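Local coordinates for DUF3501 family protein (Burkholderia pseudomallei K96243, PDB 3FJV) that is of unknown function but belongs to the DUF3501 family, with an antiparallel beta sheet in each chain of a two-chain assembly, at residues A[33-38]-A[183-188]; A[41-46]-A[89-94]. All coordinates share one frame; numbering follows the deposited sequence. Where two conformers were deposited one is given.

Interaction 1: A[33-38]-A[183-188]; sequences RAVSIG and PDVAAS
Arg33 and Val185 bring the backbones closest, with their CA atoms 5.7 Å apart, where the residue before edge strand 34-37 meets the first turn of the C-terminal helix 183-190. Val185 and Ser188, one turn apart on the helix, both direct their side chains toward 33-38. Arg33 sets out away from the helix and then folds back. Its CG stands beside the backbone N (chi1 -56°), and two further bends at chi2 and chi3 swing the guanidinium round to Ser188. There NH1 of Arg33 donates to OG of Ser188 at 3.0 Å. The bond is nearly straight, 164° at the hydrogen, and the hydroxyl sits at the guanidinium edge, close to its plane. CD of Arg33 also rests 3.3 Å from OG of Ser188. The apolar half of the contact is small. Val35 has two conformers; in one of them its CG2 meets CG1 of Val185 at 4.0 Å, the two side chains crossing obliquely. CG2 of Val185 lies 4.1 Å from the carbonyl O of Ala34. Other partners complete the grip on Arg33: NH2 forms a salt bridge with Asp192, just past the end of helix 183-190, and NE bonds to the carbonyl O of Phe45. The guanidinium is thus held through all three nitrogens. This buried charge ties the C-terminal helix to the sheet edge, and the Asp192 carboxylate probably offsets it.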
loop_
_atom_site.group_PDB
_atom_site.type_symbol
_atom_site.label_atom_id
_atom_site.label_comp_id
_atom_site.label_asym_id
_atom_site.label_seq_id
_atom_site.Cartn_x
_atom_site.Cartn_y
_atom_site.Cartn_z
ATOM N N ARG A 33 0.124 -23.680 -1.303
ATOM C CA ARG A 33 -0.085 -22.645 -0.251
ATOM C C ARG A 33 -1.084 -21.557 -0.655
ATOM O O ARG A 33 -1.546 -20.787 0.193
ATOM C CB ARG A 33 1.271 -21.996 0.065
ATOM C CG ARG A 33 2.393 -22.932 0.487
ATOM C CD ARG A 33 2.073 -23.729 1.719
ATOM N NE ARG A 33 1.848 -22.850 2.881
ATOM C CZ ARG A 33 1.761 -23.255 4.140
ATOM N NH1 ARG A 33 1.730 -24.547 4.442
ATOM N NH2 ARG A 33 1.633 -22.346 5.102
ATOM N N ALA A 34 -1.420 -21.447 -1.943
ATOM C CA ALA A 34 -2.214 -20.312 -2.398
ATOM C C ALA A 34 -3.682 -20.665 -2.589
ATOM O O ALA A 34 -3.977 -21.748 -3.063
ATOM C CB ALA A 34 -1.660 -19.765 -3.681
ATOM N N VAL A 35 -4.575 -19.751 -2.187
ATOM C CA VAL A 35 -6.025 -19.861 -2.416
ATOM C C VAL A 35 -6.576 -18.531 -2.972
ATOM O O VAL A 35 -6.166 -17.466 -2.537
ATOM C CB VAL A 35 -6.793 -20.168 -1.118
ATOM C CG1 VAL A 35 -8.226 -20.557 -1.456
ATOM C CG2 VAL A 35 -6.084 -21.270 -0.259
ATOM N N SER A 36 -7.504 -18.594 -3.918
ATOM C CA SER A 36 -8.229 -17.427 -4.383
ATOM C C SER A 36 -9.558 -17.339 -3.700
ATOM O O SER A 36 -10.126 -18.368 -3.354
ATOM C CB SER A 36 -8.434 -17.544 -5.869
ATOM O OG SER A 36 -7.207 -17.257 -6.462
ATOM N N ILE A 37 -10.058 -16.123 -3.482
ATOM C CA ILE A 37 -11.368 -15.946 -2.865
ATOM C C ILE A 37 -12.096 -14.970 -3.801
ATOM O O ILE A 37 -11.843 -13.758 -3.798
ATOM C CB ILE A 37 -11.320 -15.352 -1.432
ATOM C CG1 ILE A 37 -10.466 -16.195 -0.474
ATOM C CG2 ILE A 37 -12.728 -15.294 -0.849
ATOM C CD1 ILE A 37 -10.331 -15.475 0.976
ATOM N N GLY A 38 -12.964 -15.518 -4.631
ATOM C CA GLY A 38 -13.586 -14.744 -5.709
ATOM C C GLY A 38 -12.547 -14.356 -6.728
ATOM O O GLY A 38 -11.514 -15.022 -6.820
ATOM N N PRO A 183 -7.700 -30.079 -1.263
ATOM C CA PRO A 183 -7.211 -30.863 -0.143
ATOM C C PRO A 183 -5.712 -30.932 -0.035
ATOM O O PRO A 183 -5.197 -31.079 1.082
ATOM C CB PRO A 183 -7.798 -32.251 -0.383
ATOM C CG PRO A 183 -9.032 -31.978 -1.109
ATOM C CD PRO A 183 -8.685 -30.857 -2.038
ATOM N N ASP A 184 -5.015 -30.872 -1.173
ATOM C CA ASP A 184 -3.579 -30.787 -1.139
ATOM C C ASP A 184 -3.108 -29.501 -0.428
ATOM O O ASP A 184 -2.116 -29.539 0.299
ATOM C CB ASP A 184 -2.987 -30.874 -2.541
ATOM C CG ASP A 184 -1.483 -30.941 -2.512
ATOM O OD1 ASP A 184 -0.894 -32.012 -2.182
ATOM O OD2 ASP A 184 -0.880 -29.905 -2.818
ATOM N N VAL A 185 -3.824 -28.382 -0.606
ATOM C CA VAL A 185 -3.481 -27.161 0.118
ATOM C C VAL A 185 -3.822 -27.308 1.599
ATOM O O VAL A 185 -2.996 -27.000 2.463
ATOM C CB VAL A 185 -4.170 -25.898 -0.480
ATOM C CG1 VAL A 185 -3.971 -24.641 0.456
ATOM C CG2 VAL A 185 -3.749 -25.648 -1.986
ATOM N N ALA A 186 -5.015 -27.794 1.925
ATOM C CA ALA A 186 -5.338 -28.018 3.347
ATOM C C ALA A 186 -4.341 -28.973 4.049
ATOM O O ALA A 186 -4.020 -28.796 5.206
ATOM C CB ALA A 186 -6.829 -28.539 3.517
ATOM N N ALA A 187 -3.839 -29.967 3.333
ATOM C CA ALA A 187 -2.841 -30.913 3.896
ATOM C C ALA A 187 -1.523 -30.187 4.231
ATOM O O ALA A 187 -0.960 -30.391 5.293
ATOM C CB ALA A 187 -2.591 -32.119 2.952
ATOM N N SER A 188 -1.101 -29.280 3.369
ATOM C CA SER A 188 0.078 -28.497 3.619
ATOM C C SER A 188 -0.090 -27.587 4.850
ATOM O O SER A 188 0.810 -27.499 5.708
ATOM C CB SER A 188 0.405 -27.672 2.380
ATOM O OG SER A 188 1.534 -26.861 2.600
#

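Interaction 2: A[41-46]-A[89-94]; sequences LRLLFE and ATLQIE
An antiparallel strand pair within the antiparallel sheet of this chain joins 41-45 to 89-93, with 163° between the strand directions. Two hydrogen-bonded pairs hold the backbones: Arg42 N and O bond Gln92 O and N, and Leu44 N and O bond Thr90 O and N, each at 2.9 Å. One face carries Leu41, Leu43, Phe45, Ala89, Leu91 and Ile93. On it, CG of Leu41 packs on CD1 of Leu91 at 3.7 Å. CD2 of Leu43 touches CB of both Ala89 and Leu91. The methyl of Ala89 lies over one face of the Phe45 ring in a CH-pi contact, with CB 4.1 Å from the ring centroid. The other face carries Arg42, Leu44, Thr90 and Gln92; Thr90 and Gln92 also pack on Thr99 of the second subunit. CG of Arg42 lies 3.4 Å from OE1 of Glu94. Beyond it the chain bends at chi2 (-64°), and NH1 of Arg42 donates a hydrogen bond to Leu41 O at 2.8 Å, from well above the carbonyl plane. Past the paired residues, OE1 of Glu46 bonds to Thr50. OG1 of Thr90 donates to OE2 of Glu46 at 2.6 Å, on the anti side of the carboxylate and 20° out of its plane.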
loop_
_atom_site.group_PDB
_atom_site.type_symbol
_atom_site.label_atom_id
_atom_site.label_comp_id
_atom_site.label_asym_id
_atom_site.label_seq_id
_atom_site.Cartn_x
_atom_site.Cartn_y
_atom_site.Cartn_z
ATOM N N LEU A 41 -9.544 -11.284 -4.609
ATOM C CA LEU A 41 -8.772 -11.577 -3.394
ATOM C C LEU A 41 -7.919 -12.837 -3.566
ATOM O O LEU A 41 -8.409 -13.887 -4.027
ATOM C CB LEU A 41 -9.667 -11.776 -2.181
ATOM C CG LEU A 41 -9.878 -10.496 -1.349
ATOM C CD1 LEU A 41 -10.368 -9.366 -2.224
ATOM C CD2 LEU A 41 -10.877 -10.828 -0.258
ATOM N N ARG A 42 -6.671 -12.747 -3.115
ATOM C CA ARG A 42 -5.732 -13.883 -3.151
ATOM C C ARG A 42 -5.083 -14.046 -1.771
ATOM O O ARG A 42 -4.662 -13.058 -1.197
ATOM C CB ARG A 42 -4.646 -13.591 -4.193
ATOM C CG ARG A 42 -5.140 -13.387 -5.615
ATOM C CD ARG A 42 -5.793 -14.645 -6.177
ATOM N NE ARG A 42 -6.366 -14.459 -7.518
ATOM C CZ ARG A 42 -7.650 -14.198 -7.799
ATOM N NH1 ARG A 42 -8.577 -14.072 -6.846
ATOM N NH2 ARG A 42 -8.017 -14.066 -9.067
ATOM N N LEU A 43 -5.046 -15.257 -1.220
ATOM C CA LEU A 43 -4.370 -15.513 0.055
ATOM C C LEU A 43 -3.193 -16.453 -0.206
ATOM O O LEU A 43 -3.330 -17.437 -0.911
ATOM C CB LEU A 43 -5.269 -16.261 1.074
ATOM C CG LEU A 43 -6.269 -15.590 2.002
ATOM C CD1 LEU A 43 -6.879 -16.657 2.867
ATOM C CD2 LEU A 43 -5.608 -14.538 2.862
ATOM N N LEU A 44 -2.044 -16.137 0.382
ATOM C CA LEU A 44 -0.908 -17.035 0.409
ATOM C C LEU A 44 -0.665 -17.401 1.835
ATOM O O LEU A 44 -0.314 -16.534 2.655
ATOM C CB LEU A 44 0.345 -16.428 -0.208
ATOM C CG LEU A 44 1.559 -17.399 -0.296
ATOM C CD1 LEU A 44 1.333 -18.438 -1.383
ATOM C CD2 LEU A 44 2.823 -16.554 -0.552
ATOM N N PHE A 45 -0.847 -18.691 2.144
ATOM C CA PHE A 45 -0.506 -19.195 3.466
ATOM C C PHE A 45 1.003 -19.315 3.588
ATOM O O PHE A 45 1.658 -19.973 2.770
ATOM C CB PHE A 45 -1.226 -20.502 3.748
ATOM C CG PHE A 45 -2.662 -20.301 4.000
ATOM C CD1 PHE A 45 -3.094 -19.999 5.290
ATOM C CD2 PHE A 45 -3.586 -20.297 2.942
ATOM C CE1 PHE A 45 -4.449 -19.785 5.567
ATOM C CE2 PHE A 45 -4.935 -20.076 3.171
ATOM C CZ PHE A 45 -5.388 -19.779 4.511
ATOM N N GLU A 46 1.553 -18.635 4.579
ATOM C CA GLU A 46 3.000 -18.455 4.698
ATOM C C GLU A 46 3.681 -19.552 5.511
ATOM O O GLU A 46 3.150 -20.027 6.538
ATOM C CB GLU A 46 3.329 -17.071 5.261
ATOM C CG GLU A 46 2.723 -15.924 4.486
ATOM C CD GLU A 46 3.526 -15.462 3.238
ATOM O OE1 GLU A 46 4.600 -16.054 2.954
ATOM O OE2 GLU A 46 3.118 -14.434 2.617
ATOM N N ALA A 89 -1.275 -15.780 6.742
ATOM C CA ALA A 89 -1.487 -15.554 5.308
ATOM C C ALA A 89 -1.319 -14.067 4.922
ATOM O O ALA A 89 -1.540 -13.152 5.723
ATOM C CB ALA A 89 -2.861 -16.117 4.820
ATOM N N THR A 90 -0.773 -13.848 3.744
ATOM C CA THR A 90 -0.754 -12.556 3.104
ATOM C C THR A 90 -1.977 -12.519 2.184
ATOM O O THR A 90 -2.163 -13.400 1.326
ATOM C CB THR A 90 0.561 -12.340 2.288
ATOM O OG1 THR A 90 1.683 -12.373 3.190
ATOM C CG2 THR A 90 0.507 -10.983 1.575
ATOM N N LEU A 91 -2.814 -11.513 2.403
ATOM C CA LEU A 91 -3.984 -11.250 1.577
ATOM C C LEU A 91 -3.631 -10.122 0.610
ATOM O O LEU A 91 -3.145 -9.060 1.024
ATOM C CB LEU A 91 -5.188 -10.822 2.420
ATOM C CG LEU A 91 -6.506 -10.408 1.715
ATOM C CD1 LEU A 91 -7.268 -11.535 1.056
ATOM C CD2 LEU A 91 -7.480 -9.742 2.717
ATOM N N GLN A 92 -3.924 -10.346 -0.664
ATOM C CA GLN A 92 -3.721 -9.314 -1.681
ATOM C C GLN A 92 -5.031 -9.067 -2.383
ATOM O O GLN A 92 -5.752 -9.997 -2.699
ATOM C CB GLN A 92 -2.636 -9.701 -2.679
ATOM C CG GLN A 92 -1.241 -9.733 -2.025
ATOM C CD GLN A 92 -0.112 -9.644 -3.032
ATOM O OE1 GLN A 92 0.016 -8.624 -3.747
ATOM N NE2 GLN A 92 0.736 -10.675 -3.077
ATOM N N ILE A 93 -5.337 -7.793 -2.583
ATOM C CA ILE A 93 -6.532 -7.333 -3.285
ATOM C C ILE A 93 -6.000 -6.813 -4.607
ATOM O O ILE A 93 -5.138 -5.925 -4.601
ATOM C CB ILE A 93 -7.203 -6.189 -2.485
ATOM C CG1 ILE A 93 -7.598 -6.681 -1.093
ATOM C CG2 ILE A 93 -8.475 -5.660 -3.198
ATOM C CD1 ILE A 93 -7.824 -5.526 -0.089
ATOM N N GLU A 94 -6.476 -7.367 -5.721
ATOM C CA GLU A 94 -5.958 -7.025 -7.035
ATOM C C GLU A 94 -7.044 -6.530 -7.987
ATOM O O GLU A 94 -8.022 -7.235 -8.235
ATOM C CB GLU A 94 -5.255 -8.250 -7.614
ATOM C CG GLU A 94 -4.016 -8.644 -6.772
ATOM C CD GLU A 94 -3.485 -10.045 -7.063
ATOM O OE1 GLU A 94 -4.178 -10.853 -7.742
ATOM O OE2 GLU A 94 -2.360 -10.329 -6.598
#

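In the fold
Interactions 1 and 2 share one antiparallel sheet, and their centres lie 11 Å apart. Strands 34-37 and 41-45 follow each other in the chain and are neighbours in the sheet. The order there runs from 34-37 through 41-45 to 86-93, so interaction 2 continues inward from the edge strand of interaction 1. Val35 O and Leu43 N, 2.8 Å apart, form one of the backbone bonds between them. Along the chain, interaction 2 is nested inside the loop closed by interaction 1. A side chain also spans the two: through its bond to Phe45, Arg33 reaches strand 41-45 as well as helix 183-190.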